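Local coordinates for leucine-rich repeat protein TpLRR (Treponema pallidum, PDB 6MLX), which is of unknown function but, as a secreted, periplasmic protein built of leucine-rich repeats, may serve as a scaffold for binding other molecules, at residues S127-L133 and E150-L156; G143-A149 and L167-N173. One frame throughout, in Å; residues are numbered along the deposited sequence.

Contact 1. Residues S127-L133 and E150-L156; sequences SLVDVVL and ELASVRL
Asp130, Val131 and Val132 pair in parallel with Ser153, Val154 and Arg155, the strands running within 2° of one another. The backbone ladder starts at Val129 O, which takes the N-H of Ala152 on a lone pair at 2.8 Å and a weaker second bond from Ser153 N. Val131 bonds both ways: its N reaches Ser153 O at 3.0 Å and its O accepts Arg155 N, before Leu133 N closes on Arg155 O. A water that donates to Val131 O and, at 2.6 Å, to Ser153 OG ties a side chain to this ladder; Ser153 OG also bonds Glu176. Strand 176-178 continues this parallel sheet, in which equivalent strands of successive coils stack as in other leucine-rich repeat solenoids. On the buried face, that of Val131 and Val154, contacts are apolar. Val131 CG1 presses on Leu151 CD1 at 3.4 Å, tighter than usual for two carbons, and lies beside Val154 CG2. The Val131 branches are eclipsed (chi1 0°), a strained setting accompanying this close fit. On the exposed face Val132 and Arg155 point the same way: the arginine chain bends at chi3 (-57°), bringing one guanidinium face over Val132 CG2, while NH1 comes 3.4 Å from Val132 CG1.

Contact 2. Residues G143-A149 and L167-N173; sequences GAFRDCA and LFEGCRN
In the stacked coils of this leucine-rich repeat solenoid, the type II beta turn from Phe145 to Cys148 lies on its counterpart from Phe168 to Cys171. Backbone bonds fix their spacing: Phe145 N meets Leu167 O at 3.1 Å, and Asp147 N points almost straight at Glu169 O, 2.7 Å away with 174° at the hydrogen. On the buried side, CG lies anti to the carbonyl carbon in both Phe145 and Phe168, which sends the two rings the same way with planes 13° apart, but they are slid so far that they barely overlap; CD2 of Phe145 and CE1 of Phe168 approach to 3.8 Å. Leu167 CD1 fits against Ala144 CB at 3.5 Å. Nearer solvent, Arg146 NH1 forms a salt bridge with Glu169 OE1 at 3.2 Å, the carboxylate standing at the guanidinium edge with its plane turned 72°; NE of the same arginine pairs with Asp120. Asn173 ND2 donates to Ala149 O at 2.8 Å, and Arg172 lays a guanidinium face over Ala149 CB. Around this layer, backbone bonds run from Ala144 to Phe122 and from Phe168 to Val190, while the next strands along the chain, 153-155 and 176-178, carry the two coils onward.

How the contacts relate
Contacts 1 and 2 describe neighbouring coils at two places on their circuit: the segments alternate along the chain, and 143-149 runs directly into 150-156. Both share a backbone-led chemistry, but the strands of contact 1 give a regular parallel ladder, whereas the turns of contact 2 use scattered bonds supplemented by a salt bridge and an asparagine amide. Aliphatic side chains fill the inner face of contact 1; contact 2 adds phenylalanines and cysteines. The two interiors merge where Val154 CG2 meets Phe168 CE1 at 3.7 Å and Leu151 CD2 packs on both Phe145 CB and Cys171 SG. Contact 1 has one well-exposed face, with Asp130, Val132 and Arg155; contact 2 is more enclosed, Arg146 and Glu169 being only partly exposed.

Contact 1. Residues S127-L133 and E150-L156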
ATOM      1  N   SER A 127      -7.844   8.073  -5.668  1.00 29.55           N
ATOM      2  CA  SER A 127      -7.300   9.413  -5.491  1.00 29.84           C
ATOM      3  C   SER A 127      -5.781   9.445  -5.456  1.00 29.84           C
ATOM      4  O   SER A 127      -5.199  10.538  -5.424  1.00 30.06           O
ATOM      5  CB  SER A 127      -7.832  10.052  -4.196  1.00 29.91           C
ATOM      6  OG  SER A 127      -9.225  10.280  -4.260  1.00 29.99           O
ATOM      7  N   LEU A 128      -5.135   8.292  -5.442  1.00 29.58           N
ATOM      8  CA  LEU A 128      -3.692   8.235  -5.266  1.00 29.55           C
ATOM      9  C   LEU A 128      -2.996   8.776  -6.514  1.00 29.72           C
ATOM     10  O   LEU A 128      -3.267   8.325  -7.628  1.00 29.72           O
ATOM     11  CB  LEU A 128      -3.279   6.795  -4.970  1.00 29.24           C
ATOM     12  CG  LEU A 128      -1.856   6.420  -4.550  1.00 29.29           C
ATOM     13  CD1 LEU A 128      -1.429   7.161  -3.300  1.00 29.17           C
ATOM     14  CD2 LEU A 128      -1.809   4.904  -4.324  1.00 29.05           C
ATOM     15  N   VAL A 129      -2.110   9.752  -6.328  1.00 29.90           N
ATOM     16  CA  VAL A 129      -1.507  10.501  -7.429  1.00 30.12           C
ATOM     17  C   VAL A 129      -0.054  10.079  -7.671  1.00 30.01           C
ATOM     18  O   VAL A 129       0.303   9.681  -8.776  1.00 30.01           O
ATOM     19  CB  VAL A 129      -1.611  12.029  -7.200  1.00 30.43           C
ATOM     20  CG1 VAL A 129      -0.890  12.749  -8.301  1.00 30.63           C
ATOM     21  CG2 VAL A 129      -3.079  12.443  -7.143  1.00 30.54           C
ATOM     22  N   ASP A 130       0.806  10.244  -6.673  1.00 29.95           N
ATOM     23  CA  ASP A 130       2.219   9.903  -6.794  1.00 29.85           C
ATOM     24  C   ASP A 130       2.524   8.760  -5.838  1.00 29.54           C
ATOM     25  O   ASP A 130       1.998   8.726  -4.721  1.00 29.47           O
ATOM     26  CB  ASP A 130       3.148  11.092  -6.462  1.00 30.03           C
ATOM     27  CG  ASP A 130       3.077  12.231  -7.481  1.00 30.35           C
ATOM     28  OD1 ASP A 130       2.747  11.998  -8.656  1.00 30.41           O
ATOM     29  OD2 ASP A 130       3.402  13.379  -7.094  1.00 30.54           O
ATOM     30  N   VAL A 131       3.368   7.823  -6.272  1.00 29.35           N
ATOM     31  CA  VAL A 131       3.953   6.852  -5.349  1.00 29.08           C
ATOM     32  C   VAL A 131       5.430   6.687  -5.668  1.00 29.00           C
ATOM     33  O   VAL A 131       5.845   6.635  -6.833  1.00 29.06           O
ATOM     34  CB  VAL A 131       3.230   5.477  -5.317  1.00 28.88           C
ATOM     35  CG1 VAL A 131       2.065   5.425  -6.244  1.00 29.00           C
ATOM     36  CG2 VAL A 131       4.194   4.300  -5.550  1.00 28.76           C
ATOM     37  N   VAL A 132       6.217   6.655  -4.606  1.00 28.93           N
ATOM     38  CA  VAL A 132       7.650   6.447  -4.666  1.00 28.87           C
ATOM     39  C   VAL A 132       7.934   5.188  -3.877  1.00 28.62           C
ATOM     40  O   VAL A 132       7.690   5.145  -2.669  1.00 28.53           O
ATOM     41  CB  VAL A 132       8.421   7.640  -4.089  1.00 28.89           C
ATOM     42  CG1 VAL A 132       9.904   7.314  -4.001  1.00 28.73           C
ATOM     43  CG2 VAL A 132       8.158   8.882  -4.939  1.00 29.22           C
ATOM     44  N   LEU A 133       8.429   4.170  -4.553  1.00 28.68           N
ATOM     45  CA  LEU A 133       8.737   2.918  -3.887  1.00 28.52           C
ATOM     46  C   LEU A 133      10.211   2.928  -3.497  1.00 28.33           C
ATOM     47  O   LEU A 133      11.069   3.029  -4.382  1.00 28.32           O
ATOM     48  CB  LEU A 133       8.417   1.737  -4.791  1.00 28.49           C
ATOM     49  CG  LEU A 133       6.944   1.624  -5.236  1.00 28.77           C
ATOM     50  CD1 LEU A 133       6.748   0.599  -6.345  1.00 28.75           C
ATOM     51  CD2 LEU A 133       6.029   1.302  -4.047  1.00 28.65           C
ATOM     52  N   GLU A 150      -6.239   7.834 -10.783  1.00 29.84           N
ATOM     53  CA  GLU A 150      -5.568   9.123 -10.730  1.00 30.12           C
ATOM     54  C   GLU A 150      -4.051   9.011 -10.592  1.00 30.08           C
ATOM     55  O   GLU A 150      -3.362  10.044 -10.572  1.00 30.29           O
ATOM     56  CB  GLU A 150      -6.148   9.969  -9.594  1.00 30.21           C
ATOM     57  CG  GLU A 150      -7.597  10.442  -9.861  1.00 30.36           C
ATOM     58  CD  GLU A 150      -7.734  11.441 -11.001  1.00 30.66           C
ATOM     59  OE1 GLU A 150      -6.721  12.042 -11.427  1.00 30.83           O
ATOM     60  OE2 GLU A 150      -8.870  11.619 -11.496  1.00 30.74           O
ATOM     61  N   LEU A 151      -3.522   7.787 -10.505  1.00 29.81           N
ATOM     62  CA  LEU A 151      -2.093   7.533 -10.398  1.00 29.75           C
ATOM     63  C   LEU A 151      -1.341   8.066 -11.609  1.00 29.95           C
ATOM     64  O   LEU A 151      -1.477   7.523 -12.707  1.00 29.92           O
ATOM     65  CB  LEU A 151      -1.839   6.034 -10.251  1.00 29.44           C
ATOM     66  CG  LEU A 151      -0.387   5.593 -10.095  1.00 29.33           C
ATOM     67  CD1 LEU A 151       0.247   6.351  -8.940  1.00 29.38           C
ATOM     68  CD2 LEU A 151      -0.343   4.097  -9.869  1.00 29.03           C
ATOM     69  N   ALA A 152      -0.538   9.114 -11.416  1.00 30.14           N
ATOM     70  CA  ALA A 152       0.185   9.755 -12.504  1.00 30.34           C
ATOM     71  C   ALA A 152       1.650   9.340 -12.585  1.00 30.22           C
ATOM     72  O   ALA A 152       2.211   9.298 -13.681  1.00 30.30           O
ATOM     73  CB  ALA A 152       0.101  11.283 -12.365  1.00 30.63           C
ATOM     74  N   SER A 153       2.273   9.019 -11.456  1.00 30.02           N
ATOM     75  CA  SER A 153       3.717   8.840 -11.384  1.00 29.94           C
ATOM     76  C   SER A 153       4.063   7.748 -10.385  1.00 29.64           C
ATOM     77  O   SER A 153       3.624   7.801  -9.234  1.00 29.58           O
ATOM     78  CB  SER A 153       4.407  10.149 -10.965  1.00 30.14           C
ATOM     79  OG  SER A 153       5.803   9.961 -10.856  1.00 30.04           O
ATOM     80  N   VAL A 154       4.872   6.786 -10.818  1.00 29.46           N
ATOM     81  CA  VAL A 154       5.371   5.713  -9.964  1.00 29.17           C
ATOM     82  C   VAL A 154       6.875   5.610 -10.156  1.00 29.09           C
ATOM     83  O   VAL A 154       7.348   5.466 -11.291  1.00 29.18           O
ATOM     84  CB  VAL A 154       4.719   4.352 -10.284  1.00 29.21           C
ATOM     85  CG1 VAL A 154       5.401   3.240  -9.482  1.00 28.97           C
ATOM     86  CG2 VAL A 154       3.235   4.383  -9.991  1.00 29.17           C
ATOM     87  N   ARG A 155       7.624   5.679  -9.063  1.00 29.23           N
ATOM     88  CA  ARG A 155       9.048   5.373  -9.091  1.00 29.23           C
ATOM     89  C   ARG A 155       9.233   3.967  -8.535  1.00 28.99           C
ATOM     90  O   ARG A 155       8.810   3.677  -7.411  1.00 29.08           O
ATOM     91  CB  ARG A 155       9.872   6.382  -8.294  1.00 29.13           C
ATOM     92  CG  ARG A 155      11.400   6.119  -8.339  1.00 29.02           C
ATOM     93  CD  ARG A 155      12.149   6.965  -7.289  1.00 28.96           C
ATOM     94  NE  ARG A 155      11.898   8.396  -7.460  1.00 29.16           N
ATOM     95  CZ  ARG A 155      12.081   9.319  -6.516  1.00 29.14           C
ATOM     96  NH1 ARG A 155      12.523   8.977  -5.307  1.00 28.95           N
ATOM     97  NH2 ARG A 155      11.807  10.589  -6.777  1.00 29.45           N
ATOM     98  N   LEU A 156       9.846   3.103  -9.331  1.00 29.12           N
ATOM     99  CA  LEU A 156      10.073   1.721  -8.955  1.00 28.90           C
ATOM    100  C   LEU A 156      11.321   1.592  -8.083  1.00 28.65           C
ATOM    101  O   LEU A 156      12.210   2.450  -8.122  1.00 28.53           O
ATOM    102  CB  LEU A 156      10.228   0.868 -10.208  1.00 29.00           C
ATOM    103  CG  LEU A 156       9.007   0.778 -11.128  1.00 29.23           C
ATOM    104  CD1 LEU A 156       9.435   0.214 -12.467  1.00 29.27           C
ATOM    105  CD2 LEU A 156       7.940  -0.088 -10.499  1.00 29.11           C
TER
HETATM  106  O   HOH W   1       6.630   9.134  -8.498  1.00 29.62           O

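Contact 2. Residues G143-A149 and L167-N173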
ATOM      1  N   GLY A 143      -1.556  -6.748  -9.344  1.00 27.89           N
ATOM      2  CA  GLY A 143      -2.631  -5.790  -9.157  1.00 27.87           C
ATOM      3  C   GLY A 143      -2.426  -4.758  -8.063  1.00 28.00           C
ATOM      4  O   GLY A 143      -3.403  -4.136  -7.623  1.00 27.95           O
ATOM      5  N   ALA A 144      -1.181  -4.547  -7.616  1.00 27.99           N
ATOM      6  CA  ALA A 144      -0.938  -3.691  -6.458  1.00 28.06           C
ATOM      7  C   ALA A 144      -1.509  -2.289  -6.650  1.00 28.17           C
ATOM      8  O   ALA A 144      -1.963  -1.673  -5.684  1.00 28.15           O
ATOM      9  CB  ALA A 144       0.555  -3.612  -6.155  1.00 28.11           C
ATOM     10  N   PHE A 145      -1.502  -1.775  -7.877  1.00 28.20           N
ATOM     11  CA  PHE A 145      -2.086  -0.470  -8.164  1.00 28.33           C
ATOM     12  C   PHE A 145      -3.224  -0.574  -9.177  1.00 28.39           C
ATOM     13  O   PHE A 145      -3.449   0.342  -9.972  1.00 28.49           O
ATOM     14  CB  PHE A 145      -0.998   0.495  -8.628  1.00 28.61           C
ATOM     15  CG  PHE A 145       0.092   0.656  -7.624  1.00 28.61           C
ATOM     16  CD1 PHE A 145      -0.083   1.493  -6.527  1.00 28.53           C
ATOM     17  CD2 PHE A 145       1.274  -0.071  -7.739  1.00 28.62           C
ATOM     18  CE1 PHE A 145       0.917   1.633  -5.575  1.00 28.54           C
ATOM     19  CE2 PHE A 145       2.277   0.059  -6.789  1.00 28.55           C
ATOM     20  CZ  PHE A 145       2.097   0.912  -5.709  1.00 28.51           C
ATOM     21  N   ARG A 146      -3.958  -1.691  -9.134  1.00 28.53           N
ATOM     22  CA  ARG A 146      -5.107  -1.893 -10.013  1.00 28.47           C
ATOM     23  C   ARG A 146      -6.133  -0.783  -9.814  1.00 28.47           C
ATOM     24  O   ARG A 146      -6.470  -0.430  -8.684  1.00 28.37           O
ATOM     25  CB  ARG A 146      -5.740  -3.259  -9.722  1.00 28.14           C
ATOM     26  CG  ARG A 146      -6.911  -3.644 -10.631  1.00 28.07           C
ATOM     27  CD  ARG A 146      -7.603  -4.941 -10.132  1.00 27.59           C
ATOM     28  NE  ARG A 146      -6.648  -5.995  -9.782  1.00 27.48           N
ATOM     29  CZ  ARG A 146      -5.971  -6.712 -10.681  1.00 27.45           C
ATOM     30  NH1 ARG A 146      -6.140  -6.476 -11.973  1.00 27.62           N
ATOM     31  NH2 ARG A 146      -5.118  -7.658 -10.295  1.00 27.37           N
ATOM     32  N   ASP A 147      -6.602  -0.207 -10.920  1.00 28.60           N
ATOM     33  CA  ASP A 147      -7.675   0.791 -10.897  1.00 28.62           C
ATOM     34  C   ASP A 147      -7.334   2.016 -10.052  1.00 28.78           C
ATOM     35  O   ASP A 147      -8.226   2.627  -9.450  1.00 28.67           O
ATOM     36  CB  ASP A 147      -8.984   0.185 -10.393  1.00 28.32           C
ATOM     37  CG  ASP A 147      -9.384  -1.013 -11.170  1.00 28.18           C
ATOM     38  OD1 ASP A 147      -9.295  -0.962 -12.410  1.00 28.31           O
ATOM     39  OD2 ASP A 147      -9.757  -2.013 -10.540  1.00 27.97           O
ATOM     40  N   CYS A 148      -6.055   2.385  -9.990  1.00 28.60           N
ATOM     41  CA  CYS A 148      -5.667   3.677  -9.425  1.00 28.85           C
ATOM     42  C   CYS A 148      -5.795   4.708 -10.546  1.00 29.16           C
ATOM     43  O   CYS A 148      -4.841   5.054 -11.245  1.00 29.31           O
ATOM     44  CB  CYS A 148      -4.267   3.604  -8.830  1.00 28.82           C
ATOM     45  SG  CYS A 148      -4.210   2.586  -7.301  1.00 28.51           S
ATOM     46  N   ALA A 149      -7.026   5.186 -10.736  1.00 29.25           N
ATOM     47  CA  ALA A 149      -7.340   5.962 -11.931  1.00 29.51           C
ATOM     48  C   ALA A 149      -6.685   7.339 -11.931  1.00 29.82           C
ATOM     49  O   ALA A 149      -6.586   7.958 -12.995  1.00 30.04           O
ATOM     50  CB  ALA A 149      -8.856   6.105 -12.089  1.00 29.53           C
ATOM     51  N   LEU A 167      -0.184  -5.220 -12.660  1.00 28.44           N
ATOM     52  CA  LEU A 167       0.310  -4.291 -11.641  1.00 28.51           C
ATOM     53  C   LEU A 167      -0.310  -2.902 -11.799  1.00 28.63           C
ATOM     54  O   LEU A 167      -0.776  -2.312 -10.826  1.00 28.58           O
ATOM     55  CB  LEU A 167       1.839  -4.212 -11.687  1.00 28.65           C
ATOM     56  CG  LEU A 167       2.509  -3.260 -10.690  1.00 28.68           C
ATOM     57  CD1 LEU A 167       2.185  -3.663  -9.263  1.00 28.44           C
ATOM     58  CD2 LEU A 167       3.998  -3.246 -10.907  1.00 28.65           C
ATOM     59  N   PHE A 168      -0.353  -2.381 -13.025  1.00 28.87           N
ATOM     60  CA  PHE A 168      -0.909  -1.055 -13.295  1.00 29.03           C
ATOM     61  C   PHE A 168      -2.181  -1.118 -14.143  1.00 29.03           C
ATOM     62  O   PHE A 168      -2.499  -0.173 -14.873  1.00 29.15           O
ATOM     63  CB  PHE A 168       0.136  -0.163 -13.972  1.00 29.25           C
ATOM     64  CG  PHE A 168       1.381   0.037 -13.155  1.00 29.26           C
ATOM     65  CD1 PHE A 168       1.337   0.756 -11.961  1.00 29.17           C
ATOM     66  CD2 PHE A 168       2.594  -0.491 -13.577  1.00 29.34           C
ATOM     67  CE1 PHE A 168       2.485   0.947 -11.209  1.00 29.17           C
ATOM     68  CE2 PHE A 168       3.752  -0.308 -12.822  1.00 29.27           C
ATOM     69  CZ  PHE A 168       3.690   0.401 -11.633  1.00 29.22           C
ATOM     70  N   GLU A 169      -2.919  -2.223 -14.057  1.00 29.24           N
ATOM     71  CA  GLU A 169      -4.155  -2.360 -14.814  1.00 29.14           C
ATOM     72  C   GLU A 169      -5.161  -1.281 -14.423  1.00 29.05           C
ATOM     73  O   GLU A 169      -5.452  -1.073 -13.241  1.00 28.95           O
ATOM     74  CB  GLU A 169      -4.745  -3.756 -14.594  1.00 28.72           C
ATOM     75  CG  GLU A 169      -6.027  -4.005 -15.350  1.00 28.53           C
ATOM     76  CD  GLU A 169      -6.615  -5.369 -15.040  1.00 28.15           C
ATOM     77  OE1 GLU A 169      -5.896  -6.391 -15.130  1.00 28.03           O
ATOM     78  OE2 GLU A 169      -7.793  -5.403 -14.641  1.00 28.04           O
ATOM     79  N   GLY A 170      -5.693  -0.590 -15.426  1.00 29.08           N
ATOM     80  CA  GLY A 170      -6.666   0.451 -15.178  1.00 29.10           C
ATOM     81  C   GLY A 170      -6.097   1.773 -14.711  1.00 29.35           C
ATOM     82  O   GLY A 170      -6.864   2.627 -14.258  1.00 29.28           O
ATOM     83  N   CYS A 171      -4.775   1.968 -14.792  1.00 29.18           N
ATOM     84  CA  CYS A 171      -4.154   3.232 -14.391  1.00 29.39           C
ATOM     85  C   CYS A 171      -4.151   4.145 -15.609  1.00 29.55           C
ATOM     86  O   CYS A 171      -3.141   4.369 -16.273  1.00 29.74           O
ATOM     87  CB  CYS A 171      -2.753   2.999 -13.836  1.00 29.43           C
ATOM     88  SG  CYS A 171      -2.752   2.110 -12.251  1.00 29.18           S
ATOM     89  N   ARG A 172      -5.329   4.685 -15.898  1.00 30.27           N
ATOM     90  CA  ARG A 172      -5.519   5.430 -17.129  1.00 30.48           C
ATOM     91  C   ARG A 172      -4.846   6.797 -17.123  1.00 30.70           C
ATOM     92  O   ARG A 172      -4.763   7.417 -18.185  1.00 30.83           O
ATOM     93  CB  ARG A 172      -7.007   5.584 -17.417  1.00 30.39           C
ATOM     94  CG  ARG A 172      -7.853   5.969 -16.237  1.00 30.22           C
ATOM     95  CD  ARG A 172      -9.269   6.282 -16.713  1.00 30.33           C
ATOM     96  NE  ARG A 172     -10.215   6.424 -15.608  1.00 30.22           N
ATOM     97  CZ  ARG A 172     -10.429   7.567 -14.971  1.00 30.13           C
ATOM     98  NH1 ARG A 172      -9.758   8.654 -15.319  1.00 30.54           N
ATOM     99  NH2 ARG A 172     -11.311   7.631 -13.987  1.00 30.02           N
ATOM    100  N   ASN A 173      -4.351   7.279 -15.981  1.00 30.18           N
ATOM    101  CA  ASN A 173      -3.632   8.548 -15.946  1.00 30.44           C
ATOM    102  C   ASN A 173      -2.133   8.378 -15.729  1.00 30.43           C
ATOM    103  O   ASN A 173      -1.427   9.376 -15.525  1.00 30.55           O
ATOM    104  CB  ASN A 173      -4.226   9.457 -14.876  1.00 30.53           C
ATOM    105  CG  ASN A 173      -5.375  10.277 -15.404  1.00 30.76           C
ATOM    106  OD1 ASN A 173      -5.247  10.952 -16.428  1.00 31.00           O
ATOM    107  ND2 ASN A 173      -6.516  10.208 -14.728  1.00 30.69           N
TER